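Local coordinates for tubulin-like protein CetZ (Methanosaeta thermophila, PDB 3ZID) that binds and hydrolyses GTP as a cytoskeletal relative of tubulin and FtsZ and is probably involved in controlling archaeal cell shape, at residues 7-12 and 106-111; 110-115 and 139-144; 14-19 and 195-200; 43-48 and 63-68. All coordinates share one frame; numbering follows the deposited sequence.

Contact 1: residues 7-12 and 106-111. With GDP (guanosine-5'-diphosphate), chain C.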
# COMPACT_ATOMS: atom_id res chain seq x y z
N LEU A 7 10.74 3.45 2.78
CA LEU A 7 10.36 4.07 4.06
C LEU A 7 9.12 3.38 4.60
O LEU A 7 8.05 3.46 3.99
CB LEU A 7 10.01 5.54 3.84
CG LEU A 7 11.13 6.36 3.22
CD1 LEU A 7 10.67 7.79 2.95
CD2 LEU A 7 12.32 6.35 4.15
N GLY A 8 9.26 2.70 5.74
CA GLY A 8 8.12 2.02 6.34
C GLY A 8 7.62 2.86 7.50
O GLY A 8 8.30 2.97 8.51
N VAL A 9 6.44 3.46 7.36
CA VAL A 9 5.96 4.48 8.31
C VAL A 9 4.79 3.97 9.12
O VAL A 9 3.79 3.48 8.57
CB VAL A 9 5.55 5.74 7.54
CG1 VAL A 9 5.20 6.89 8.48
CG2 VAL A 9 6.67 6.13 6.57
N GLY A 10 4.90 4.05 10.44
CA GLY A 10 3.86 3.52 11.31
C GLY A 10 4.06 2.02 11.49
O GLY A 10 4.94 1.43 10.87
N GLN A 11 3.25 1.41 12.35
CA GLN A 11 3.44 -0.02 12.63
C GLN A 11 3.35 -0.94 11.40
O GLN A 11 4.22 -1.80 11.17
CB GLN A 11 2.44 -0.49 13.69
CG GLN A 11 2.46 -1.99 13.89
CD GLN A 11 1.92 -2.39 15.23
OE1 GLN A 11 2.67 -2.84 16.10
NE2 GLN A 11 0.62 -2.24 15.40
N CYS A 12 2.29 -0.75 10.61
CA CYS A 12 2.09 -1.57 9.42
C CYS A 12 3.26 -1.36 8.45
O CYS A 12 3.88 -2.33 8.01
CB CYS A 12 0.75 -1.23 8.77
SG CYS A 12 0.48 -2.01 7.18
N ILE A 106 11.51 5.85 -4.76
CA ILE A 106 11.19 5.87 -3.34
C ILE A 106 9.86 5.20 -3.09
O ILE A 106 8.85 5.56 -3.70
CB ILE A 106 11.18 7.34 -2.77
CG1 ILE A 106 12.50 8.07 -3.10
CG2 ILE A 106 10.94 7.34 -1.26
CD1 ILE A 106 12.58 9.55 -2.61
N PHE A 107 9.87 4.21 -2.22
CA PHE A 107 8.63 3.59 -1.75
C PHE A 107 8.29 4.09 -0.38
O PHE A 107 9.13 4.05 0.52
CB PHE A 107 8.74 2.07 -1.76
CG PHE A 107 8.86 1.49 -3.15
CD1 PHE A 107 7.75 1.42 -3.99
CD2 PHE A 107 10.08 1.03 -3.63
CE1 PHE A 107 7.84 0.88 -5.29
CE2 PHE A 107 10.19 0.46 -4.91
CZ PHE A 107 9.08 0.41 -5.75
N VAL A 108 7.06 4.58 -0.22
CA VAL A 108 6.54 5.00 1.09
C VAL A 108 5.42 4.06 1.50
O VAL A 108 4.34 4.06 0.92
CB VAL A 108 6.05 6.46 1.08
CG1 VAL A 108 5.58 6.85 2.47
CG2 VAL A 108 7.18 7.39 0.64
N MET A 109 5.72 3.24 2.49
CA MET A 109 4.84 2.17 2.88
C MET A 109 4.17 2.46 4.20
O MET A 109 4.84 2.74 5.19
CB MET A 109 5.64 0.88 2.96
CG MET A 109 6.52 0.71 1.74
SD MET A 109 7.51 -0.78 1.91
CE MET A 109 8.39 -0.40 3.40
N THR A 110 2.85 2.38 4.19
CA THR A 110 2.05 2.71 5.35
C THR A 110 0.64 2.11 5.22
O THR A 110 0.16 1.84 4.11
CB THR A 110 1.93 4.25 5.52
OG1 THR A 110 1.07 4.54 6.63
CG2 THR A 110 1.30 4.89 4.29
N SER A 111 -0.03 1.92 6.36
CA SER A 111 -1.48 1.76 6.33
C SER A 111 -2.12 3.14 6.23
O SER A 111 -1.52 4.16 6.60
CB SER A 111 -2.00 1.05 7.58
OG SER A 111 -1.92 1.87 8.73
PB GDP C . -0.00 3.60 13.03
O1B GDP C . 0.33 4.15 11.66
O2B GDP C . 1.23 2.97 13.65
O3B GDP C . -0.51 4.74 13.90
O3A GDP C . -1.20 2.54 12.91
PA GDP C . -1.07 1.16 12.10
O1A GDP C . -1.03 -0.00 13.03
O2A GDP C . 0.07 1.14 11.11
O5' GDP C . -2.43 1.22 11.28
C5' GDP C . -3.47 0.31 11.60
C4' GDP C . -3.97 -0.30 10.30
O4' GDP C . -2.90 -1.07 9.73
C3' GDP C . -5.09 -1.26 10.60
O3' GDP C . -5.90 -1.32 9.43
C2' GDP C . -4.36 -2.56 10.81
O2' GDP C . -5.22 -3.65 10.50
C1' GDP C . -3.24 -2.46 9.80
N9 GDP C . -2.00 -3.14 10.18
C8 GDP C . -1.30 -2.99 11.32
N7 GDP C . -0.17 -3.73 11.28
C5 GDP C . -0.15 -4.36 10.08
C6 GDP C . 0.76 -5.27 9.38
O6 GDP C . 1.79 -5.67 9.93
N1 GDP C . 0.42 -5.67 8.16
C2 GDP C . -0.70 -5.27 7.55
N2 GDP C . -0.96 -5.73 6.31
N3 GDP C . -1.60 -4.42 8.12
C4 GDP C . -1.35 -3.95 9.36
O HOH W 1 1.20 2.06 8.91

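Contact 2: residues 110-115 and 139-144. With GDP (guanosine-5'-diphosphate), chain C.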
# COMPACT_ATOMS: atom_id res chain seq x y z
N THR A 110 2.85 2.38 4.19
CA THR A 110 2.05 2.71 5.35
C THR A 110 0.64 2.11 5.22
O THR A 110 0.16 1.84 4.11
CB THR A 110 1.93 4.25 5.52
OG1 THR A 110 1.07 4.54 6.63
CG2 THR A 110 1.30 4.89 4.29
N SER A 111 -0.03 1.92 6.36
CA SER A 111 -1.48 1.76 6.33
C SER A 111 -2.12 3.14 6.23
O SER A 111 -1.52 4.16 6.60
CB SER A 111 -2.00 1.05 7.58
OG SER A 111 -1.92 1.87 8.73
N VAL A 112 -3.35 3.19 5.73
CA VAL A 112 -4.04 4.45 5.62
C VAL A 112 -4.92 4.71 6.83
O VAL A 112 -5.47 5.79 6.95
CB VAL A 112 -4.88 4.53 4.33
CG1 VAL A 112 -3.98 4.34 3.13
CG2 VAL A 112 -5.98 3.49 4.34
N SER A 113 -5.03 3.73 7.73
CA SER A 113 -6.01 3.75 8.83
C SER A 113 -5.48 4.14 10.21
O SER A 113 -6.26 4.52 11.09
CB SER A 113 -6.72 2.40 8.95
OG SER A 113 -7.63 2.22 7.88
N GLY A 114 -4.18 4.04 10.43
CA GLY A 114 -3.65 4.40 11.72
C GLY A 114 -3.48 5.91 11.84
O GLY A 114 -3.98 6.69 11.01
N GLY A 115 -2.77 6.33 12.87
CA GLY A 115 -2.56 7.74 13.13
C GLY A 115 -1.21 8.23 12.64
O GLY A 115 -1.08 9.35 12.16
N PRO A 139 3.67 5.52 -3.17
CA PRO A 139 3.13 5.00 -1.92
C PRO A 139 2.56 3.58 -2.06
O PRO A 139 1.97 3.20 -3.08
CB PRO A 139 2.02 6.01 -1.57
CG PRO A 139 1.68 6.67 -2.83
CD PRO A 139 2.95 6.71 -3.64
N ILE A 140 2.79 2.80 -1.01
CA ILE A 140 2.18 1.50 -0.84
C ILE A 140 1.16 1.68 0.28
O ILE A 140 1.53 1.82 1.45
CB ILE A 140 3.20 0.46 -0.39
CG1 ILE A 140 4.45 0.54 -1.27
CG2 ILE A 140 2.60 -0.94 -0.41
CD1 ILE A 140 4.18 0.27 -2.72
N ALA A 141 -0.12 1.71 -0.09
CA ALA A 141 -1.19 2.06 0.85
C ALA A 141 -2.00 0.84 1.31
O ALA A 141 -2.72 0.24 0.51
CB ALA A 141 -2.11 3.07 0.23
N VAL A 142 -1.89 0.49 2.59
CA VAL A 142 -2.59 -0.69 3.11
C VAL A 142 -3.98 -0.33 3.68
O VAL A 142 -4.08 0.47 4.61
CB VAL A 142 -1.76 -1.40 4.18
CG1 VAL A 142 -2.53 -2.56 4.75
CG2 VAL A 142 -0.39 -1.84 3.59
N LEU A 143 -5.03 -0.93 3.11
CA LEU A 143 -6.42 -0.63 3.49
C LEU A 143 -6.88 -1.47 4.66
O LEU A 143 -6.40 -2.59 4.83
CB LEU A 143 -7.36 -0.91 2.31
CG LEU A 143 -6.92 -0.29 1.00
CD1 LEU A 143 -7.86 -0.69 -0.12
CD2 LEU A 143 -6.83 1.22 1.14
N PRO A 144 -7.84 -0.95 5.46
CA PRO A 144 -8.27 -1.64 6.68
C PRO A 144 -9.07 -2.90 6.42
O PRO A 144 -9.55 -3.12 5.32
CB PRO A 144 -9.16 -0.59 7.39
CG PRO A 144 -9.69 0.25 6.28
CD PRO A 144 -8.56 0.32 5.26
PB GDP C . -0.00 3.60 13.03
O1B GDP C . 0.33 4.15 11.66
O2B GDP C . 1.23 2.97 13.65
O3B GDP C . -0.51 4.74 13.90
O3A GDP C . -1.20 2.54 12.91
PA GDP C . -1.07 1.16 12.10
O1A GDP C . -1.03 -0.00 13.03
O2A GDP C . 0.07 1.14 11.11
O5' GDP C . -2.43 1.22 11.28
C5' GDP C . -3.47 0.31 11.60
C4' GDP C . -3.97 -0.30 10.30
O4' GDP C . -2.90 -1.07 9.73
C3' GDP C . -5.09 -1.26 10.60
O3' GDP C . -5.90 -1.32 9.43
C2' GDP C . -4.36 -2.56 10.81
O2' GDP C . -5.22 -3.65 10.50
C1' GDP C . -3.24 -2.46 9.80
N9 GDP C . -2.00 -3.14 10.18
C8 GDP C . -1.30 -2.99 11.32
N7 GDP C . -0.17 -3.73 11.28
C5 GDP C . -0.15 -4.36 10.08
C6 GDP C . 0.76 -5.27 9.38
O6 GDP C . 1.79 -5.67 9.93
N1 GDP C . 0.42 -5.67 8.16
C2 GDP C . -0.70 -5.27 7.55
N2 GDP C . -0.96 -5.73 6.31
N3 GDP C . -1.60 -4.42 8.12
C4 GDP C . -1.35 -3.95 9.36

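Contact 3: residues 14-19 and 195-200. With GDP (guanosine-5'-diphosphate), chain C.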
# COMPACT_ATOMS: atom_id res chain seq x y z
N ASN A 14 6.23 -0.25 9.15
CA ASN A 14 7.42 -0.86 9.76
C ASN A 14 7.51 -2.38 9.50
O ASN A 14 8.57 -2.91 9.15
CB ASN A 14 7.43 -0.71 11.29
CG ASN A 14 7.65 0.71 11.78
OD1 ASN A 14 7.53 0.96 12.98
ND2 ASN A 14 7.94 1.65 10.87
N ARG A 15 6.40 -3.07 9.73
CA ARG A 15 6.38 -4.52 9.61
C ARG A 15 6.56 -4.96 8.16
O ARG A 15 7.17 -5.98 7.89
CB ARG A 15 5.13 -5.11 10.23
CG ARG A 15 5.13 -5.17 11.76
CD ARG A 15 3.75 -5.59 12.21
NE ARG A 15 3.56 -5.65 13.64
CZ ARG A 15 2.36 -5.54 14.21
NH1 ARG A 15 1.28 -5.36 13.46
NH2 ARG A 15 2.26 -5.60 15.53
N ILE A 16 6.02 -4.20 7.22
CA ILE A 16 6.24 -4.53 5.82
C ILE A 16 7.71 -4.33 5.45
O ILE A 16 8.29 -5.16 4.78
CB ILE A 16 5.34 -3.71 4.90
CG1 ILE A 16 3.89 -4.17 5.07
CG2 ILE A 16 5.76 -3.91 3.43
CD1 ILE A 16 2.88 -3.24 4.39
N LEU A 17 8.30 -3.25 5.92
CA LEU A 17 9.70 -3.00 5.66
C LEU A 17 10.58 -4.12 6.22
O LEU A 17 11.55 -4.54 5.58
CB LEU A 17 10.12 -1.67 6.26
CG LEU A 17 11.54 -1.28 5.88
CD1 LEU A 17 11.70 -1.34 4.36
CD2 LEU A 17 11.83 0.11 6.33
N ASP A 18 10.25 -4.59 7.41
CA ASP A 18 10.95 -5.69 8.06
C ASP A 18 10.85 -6.97 7.21
O ASP A 18 11.86 -7.67 7.04
CB ASP A 18 10.40 -5.93 9.46
CG ASP A 18 11.44 -6.50 10.41
OD1 ASP A 18 12.62 -6.10 10.31
OD2 ASP A 18 11.06 -7.34 11.26
N ALA A 19 9.67 -7.26 6.66
CA ALA A 19 9.53 -8.40 5.75
C ALA A 19 10.37 -8.24 4.50
O ALA A 19 10.87 -9.23 3.97
CB ALA A 19 8.06 -8.64 5.36
N THR A 195 4.30 -10.58 3.91
CA THR A 195 5.18 -11.41 3.09
C THR A 195 4.87 -11.27 1.61
O THR A 195 5.77 -11.18 0.79
CB THR A 195 5.11 -12.89 3.52
OG1 THR A 195 5.66 -13.02 4.83
CG2 THR A 195 5.88 -13.83 2.55
N MET A 196 3.58 -11.20 1.27
CA MET A 196 3.15 -11.05 -0.12
C MET A 196 3.55 -9.69 -0.67
O MET A 196 3.96 -9.58 -1.83
CB MET A 196 1.63 -11.24 -0.26
CG MET A 196 1.13 -12.63 0.08
SD MET A 196 -0.66 -12.74 0.10
CE MET A 196 -1.03 -12.40 -1.61
N VAL A 197 3.42 -8.65 0.15
CA VAL A 197 3.76 -7.30 -0.30
C VAL A 197 5.25 -7.24 -0.57
O VAL A 197 5.69 -6.82 -1.63
CB VAL A 197 3.41 -6.22 0.73
CG1 VAL A 197 3.87 -4.84 0.22
CG2 VAL A 197 1.90 -6.20 0.98
N ALA A 198 6.03 -7.67 0.42
CA ALA A 198 7.48 -7.65 0.32
C ALA A 198 7.98 -8.45 -0.88
O ALA A 198 8.89 -8.04 -1.59
CB ALA A 198 8.08 -8.17 1.61
N GLN A 199 7.37 -9.61 -1.11
CA GLN A 199 7.78 -10.47 -2.21
C GLN A 199 7.59 -9.75 -3.53
O GLN A 199 8.49 -9.71 -4.37
CB GLN A 199 6.94 -11.73 -2.21
CG GLN A 199 7.41 -12.81 -3.15
CD GLN A 199 6.64 -14.11 -2.92
OE1 GLN A 199 5.47 -14.09 -2.51
NE2 GLN A 199 7.29 -15.24 -3.16
N ARG A 200 6.43 -9.12 -3.67
CA ARG A 200 6.12 -8.39 -4.88
C ARG A 200 7.00 -7.16 -5.08
O ARG A 200 7.46 -6.92 -6.18
CB ARG A 200 4.64 -8.02 -4.94
CG ARG A 200 3.78 -9.23 -5.29
CD ARG A 200 2.37 -9.14 -4.75
NE ARG A 200 1.82 -10.47 -4.47
CZ ARG A 200 0.61 -10.86 -4.83
NH1 ARG A 200 -0.20 -10.04 -5.51
NH2 ARG A 200 0.21 -12.09 -4.54
PB GDP C . -0.00 3.60 13.03
O1B GDP C . 0.33 4.15 11.66
O2B GDP C . 1.23 2.97 13.65
O3B GDP C . -0.51 4.74 13.90
O3A GDP C . -1.20 2.54 12.91
PA GDP C . -1.07 1.16 12.10
O1A GDP C . -1.03 -0.00 13.03
O2A GDP C . 0.07 1.14 11.11
O5' GDP C . -2.43 1.22 11.28
C5' GDP C . -3.47 0.31 11.60
C4' GDP C . -3.97 -0.30 10.30
O4' GDP C . -2.90 -1.07 9.73
C3' GDP C . -5.09 -1.26 10.60
O3' GDP C . -5.90 -1.32 9.43
C2' GDP C . -4.36 -2.56 10.81
O2' GDP C . -5.22 -3.65 10.50
C1' GDP C . -3.24 -2.46 9.80
N9 GDP C . -2.00 -3.14 10.18
C8 GDP C . -1.30 -2.99 11.32
N7 GDP C . -0.17 -3.73 11.28
C5 GDP C . -0.15 -4.36 10.08
C6 GDP C . 0.76 -5.27 9.38
O6 GDP C . 1.79 -5.67 9.93
N1 GDP C . 0.42 -5.67 8.16
C2 GDP C . -0.70 -5.27 7.55
N2 GDP C . -0.96 -5.73 6.31
N3 GDP C . -1.60 -4.42 8.12
C4 GDP C . -1.35 -3.95 9.36

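Contact 4: residues 43-48 and 63-68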
# COMPACT_ATOMS: atom_id res chain seq x y z
N VAL A 43 19.76 -0.30 -2.13
CA VAL A 43 18.45 -0.22 -1.47
C VAL A 43 18.55 0.17 -0.00
O VAL A 43 18.99 -0.63 0.82
CB VAL A 43 17.66 -1.56 -1.55
CG1 VAL A 43 16.26 -1.38 -0.99
CG2 VAL A 43 17.57 -2.05 -2.99
N GLU A 44 18.10 1.38 0.33
CA GLU A 44 18.09 1.84 1.71
C GLU A 44 16.70 1.70 2.32
O GLU A 44 15.69 1.91 1.66
CB GLU A 44 18.55 3.29 1.79
CG GLU A 44 19.95 3.53 1.25
CD GLU A 44 21.04 3.24 2.26
OE1 GLU A 44 20.72 2.79 3.38
OE2 GLU A 44 22.22 3.43 1.92
N THR A 45 16.67 1.32 3.59
CA THR A 45 15.41 1.12 4.27
C THR A 45 15.43 1.89 5.57
O THR A 45 16.40 1.81 6.32
CB THR A 45 15.16 -0.37 4.55
OG1 THR A 45 16.18 -0.87 5.43
CG2 THR A 45 15.18 -1.17 3.26
N ILE A 46 14.37 2.64 5.83
CA ILE A 46 14.20 3.28 7.12
C ILE A 46 12.81 3.00 7.64
O ILE A 46 11.84 3.25 6.95
CB ILE A 46 14.39 4.80 7.06
CG1 ILE A 46 15.72 5.14 6.39
CG2 ILE A 46 14.36 5.40 8.48
CD1 ILE A 46 15.87 6.61 6.15
N ALA A 47 12.74 2.42 8.83
CA ALA A 47 11.48 2.23 9.52
C ALA A 47 11.25 3.44 10.41
O ALA A 47 12.04 3.73 11.30
CB ALA A 47 11.53 0.98 10.34
N ILE A 48 10.15 4.15 10.18
CA ILE A 48 9.86 5.36 10.95
C ILE A 48 8.61 5.13 11.79
O ILE A 48 7.60 4.60 11.30
CB ILE A 48 9.70 6.57 9.99
CG1 ILE A 48 10.91 6.64 9.05
CG2 ILE A 48 9.53 7.87 10.78
CD1 ILE A 48 10.81 7.65 7.93
N ALA A 63 19.64 -1.40 13.51
CA ALA A 63 19.32 -0.34 14.47
C ALA A 63 19.44 1.05 13.86
O ALA A 63 18.66 1.94 14.17
CB ALA A 63 20.24 -0.45 15.68
N LYS A 64 20.39 1.21 12.95
CA LYS A 64 20.56 2.48 12.25
C LYS A 64 19.40 2.82 11.33
O LYS A 64 19.24 3.96 10.91
CB LYS A 64 21.84 2.46 11.44
CG LYS A 64 21.95 1.26 10.53
CD LYS A 64 23.16 1.39 9.61
CE LYS A 64 22.86 2.28 8.40
NZ LYS A 64 22.16 1.52 7.33
N ASP A 65 18.59 1.81 11.01
CA ASP A 65 17.49 2.01 10.09
C ASP A 65 16.16 2.11 10.84
O ASP A 65 15.09 2.07 10.23
CB ASP A 65 17.45 0.86 9.08
CG ASP A 65 18.66 0.85 8.15
OD1 ASP A 65 19.39 1.86 8.12
OD2 ASP A 65 18.85 -0.15 7.43
N ARG A 66 16.25 2.23 12.16
CA ARG A 66 15.06 2.39 12.99
C ARG A 66 15.00 3.79 13.56
O ARG A 66 15.78 4.15 14.44
CB ARG A 66 15.03 1.38 14.14
CG ARG A 66 15.15 -0.05 13.71
CD ARG A 66 14.97 -0.98 14.90
NE ARG A 66 15.24 -2.36 14.53
CZ ARG A 66 15.12 -3.40 15.35
NH1 ARG A 66 14.73 -3.21 16.60
NH2 ARG A 66 15.38 -4.62 14.91
N LEU A 67 14.10 4.58 13.00
CA LEU A 67 13.98 5.99 13.35
C LEU A 67 12.80 6.24 14.27
O LEU A 67 11.63 6.11 13.87
CB LEU A 67 13.88 6.84 12.08
CG LEU A 67 13.81 8.34 12.35
CD1 LEU A 67 15.04 8.81 13.10
CD2 LEU A 67 13.67 9.11 11.05
N HIS A 68 13.10 6.56 15.53
CA HIS A 68 12.09 6.93 16.50
C HIS A 68 11.80 8.42 16.42
O HIS A 68 12.71 9.25 16.44
CB HIS A 68 12.51 6.56 17.92
CG HIS A 68 11.43 6.77 18.93
ND1 HIS A 68 11.67 7.23 20.20
CD2 HIS A 68 10.09 6.57 18.86
CE1 HIS A 68 10.54 7.32 20.87
NE2 HIS A 68 9.56 6.92 20.08
O HOH W 2 19.32 0.70 4.73

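Contact 1: residues 7-12 and 106-111
Three backbone hydrogen bonds stitch Leu-7 and Val-9 to Phe-107 and Met-109, the ladder expected of neighbouring parallel strands. Leu-7 N reaches Phe-107 O, Met-109 N returns to Leu-7 O, and Val-9 N meets Met-109 O, each at 2.8 Å. Apolar contacts differ on the two faces. On one, Leu-7 CD1 touches the methyls of Ile-106 and Val-108, while Val-9 CG2 meets Val-108 CG1. On the other, Gly-8 offers no side chain, and Met-109 folds back at its last torsion (chi3 -59°), bringing CE to within 3.8 Å of Gly-8 CA.

This pairing joins two central strands of the Rossmann-like GTPase domain of the tubulin/FtsZ family, whose ends carry the nucleotide. Past Val-9 the chain turns through Gly-10, where a CB would collide with the beta-phosphate, and enters a helix near whose start Gln-11 N and Cys-12 N donate to the two phosphates.

The polar contacts continue at the strand ends. A water accepts from Ser-111 N and donates to Val-9 O and, at 2.6 Å, to GDP O2A. Ser-111 OG donates to GDP O5' at 2.7 Å. Thr-110 turns its hydroxyl anti to the backbone nitrogen (chi1 177°), where OG1 donates to Ser-111 O at 2.6 Å. Cys-12 lays its sulfur over the face of the guanine, SG standing 3.3 Å from GDP N3, while its CB packs against Ser-111 CB.

Contact 2: residues 110-115 and 139-144
The carbonyl oxygen of Thr-110 is gripped twice by the neighbouring strand. Val-142 N donates to Thr-110 O at 2.9 Å, and the CA-H of Ala-141 adds a weaker contact, with Ala-141 CA 3.5 Å from Thr-110 O. The same peptide ladder extends both ways. Thr-110 N donates to Ile-140 O at 3.1 Å, and Val-112 N to Val-142 O at 3.0 Å. Because the Thr-110 hydroxyl is spent on the carbonyl of Ser-111, a valine here would leave that carbonyl without its side-chain donor, and the strand end would probably be less firmly fixed where Ser-111 meets GDP.

Beyond the ladder, Val-112 carries the apolar packing with its two branches. With CG1 anti to the carbonyl carbon (chi1 -59°), that branch is directed to Ala-141, 3.7 Å from its CB, whereas CG2 runs alongside Leu-143, the two side chains pointing the same way, and also reaches the ring of Pro-144. Ser-113 rests its hydroxyl against that ring, OG 3.2 Å from Pro-144 CB, while its hydrogen bond goes to Tyr-152 O. Val-142 faces the base, its CG1 3.9 Å from GDP N2. The glycines that follow Ser-113 bend round the diphosphate: a CB on Gly-114 would strike GDP O3A, and Gly-115 N donates to GDP O3B at 2.9 Å. Strand 105-111, helix 117-131 and strand 136-143 form a beta-alpha-beta crossover, and the loop between its first strand and helix is the glycine-rich phosphate-binding signature of tubulin and FtsZ.

Contact 3: residues 14-19 and 195-200
Helix 10-30, which begins under the phosphates of GDP, packs against helix 186-210 through Ile-16 and Ala-19 on one side and Val-197 and Ala-198 on the other. The axes of the short segments cross at -55° and approach to 8.5 Å, a close meeting that small residues permit. Ala-19 CB and Ala-198 CB stand 3.8 Å apart, and the Ala-198 methyl also presses on the backbone, with its CB 3.7 Å from Ala-19 C. Nearer the nucleotide the side chains of Ile-16 and Val-197 cross at about a right angle. The Ile-16 branch that does the touching is CG2, 3.8 Å from Val-197 CG1; it is held anti to the backbone nitrogen, as CG1 of Val-197 is. No hydrogen bond links the two segments, although Thr-195 O is taken by Gln-23 of the first helix.

Arg-15 turns instead to the guanine. Its chain runs extended past the base, CD 3.0 Å from GDP O6, and its guanidinium meets the base edge on, NH1 lying 3.1 Å from GDP N7. With an alanine here the N7 and O6 edge of guanine loses this neighbour, and the base would probably be less firmly placed. Ile-16 also touches Asn-194, a nucleotide-binding residue one position before the second segment. Such packing of the first helix on a long helix bordering the nucleotide is typical of the tubulin/FtsZ fold, and helix 186-210 probably corresponds to its core helix.

Contact 4: residues 43-48 and 63-68
The carboxylate of Asp-65 lies flat under a carbonyl oxygen: Thr-45 O sits over one face, 3.1 Å from Asp-65 CG, and faces the carboxylate oxygens as one acceptor faces another, with no hydrogen bond between them. CG anti to the residue's own carbonyl carbon (chi1 -66°) swings the carboxylate to this place beside Thr-45 O. The carboxylate oxygens take their donors from other directions. Lys-64 NZ meets Asp-65 OD1 at 2.9 Å on the syn side in a salt bridge, 24° out of plane toward the other face, and Arg-100 makes a second salt bridge to the same oxygen. A water donates to OD2 from the Thr-45 side; that water also donates to Glu-44 OE1 and accepts from Thr-45 N, so it ties the two segments together.

Beyond Asp-65 the backbones pair as parallel strands. Ala-47 N donates to Asp-65 O at 2.8 Å, and Leu-67 N to Ala-47 O at 2.8 Å. Leu-67 then lies alongside Ile-46, pointing the same way, with its CB 3.9 Å from Ile-46 CG2; its CD2 approaches Ile-48 CG1 at 4.2 Å. Helix 79-98 covers this apolar face. The pairing closes a beta-alpha-beta unit and adds the short strand 66-68 to the edge of the GTPase sheet. With two basic partners and a bridging water at hand, the buried Asp-65 is likely to remain ionised although a carbonyl oxygen rests on its face.

Contacts 1, 2 and 4 are parallel strand pairings in one six-stranded sheet, whereas contact 3, also buried, packs two helices through apolar groups with no hydrogen bond between its segments. Contacts 1 and 2 are fully buried and share Thr-110 and Ser-111 on strand 105-111, and at their ends backbone amides and the Ser-111 hydroxyl serve the nucleotide. Contact 4, centred about 18 Å from the centre of the chain, is only partly buried, and there a salt bridge and a bridging water supplement the backbone pairing. Helix 10-30 joins contacts 1 and 3: Met-109 packs on Leu-17 and Ile-16. Contact 4 connects inward as Ile-48 N bonds to Gly-8 O, next to the phosphate-binding turn.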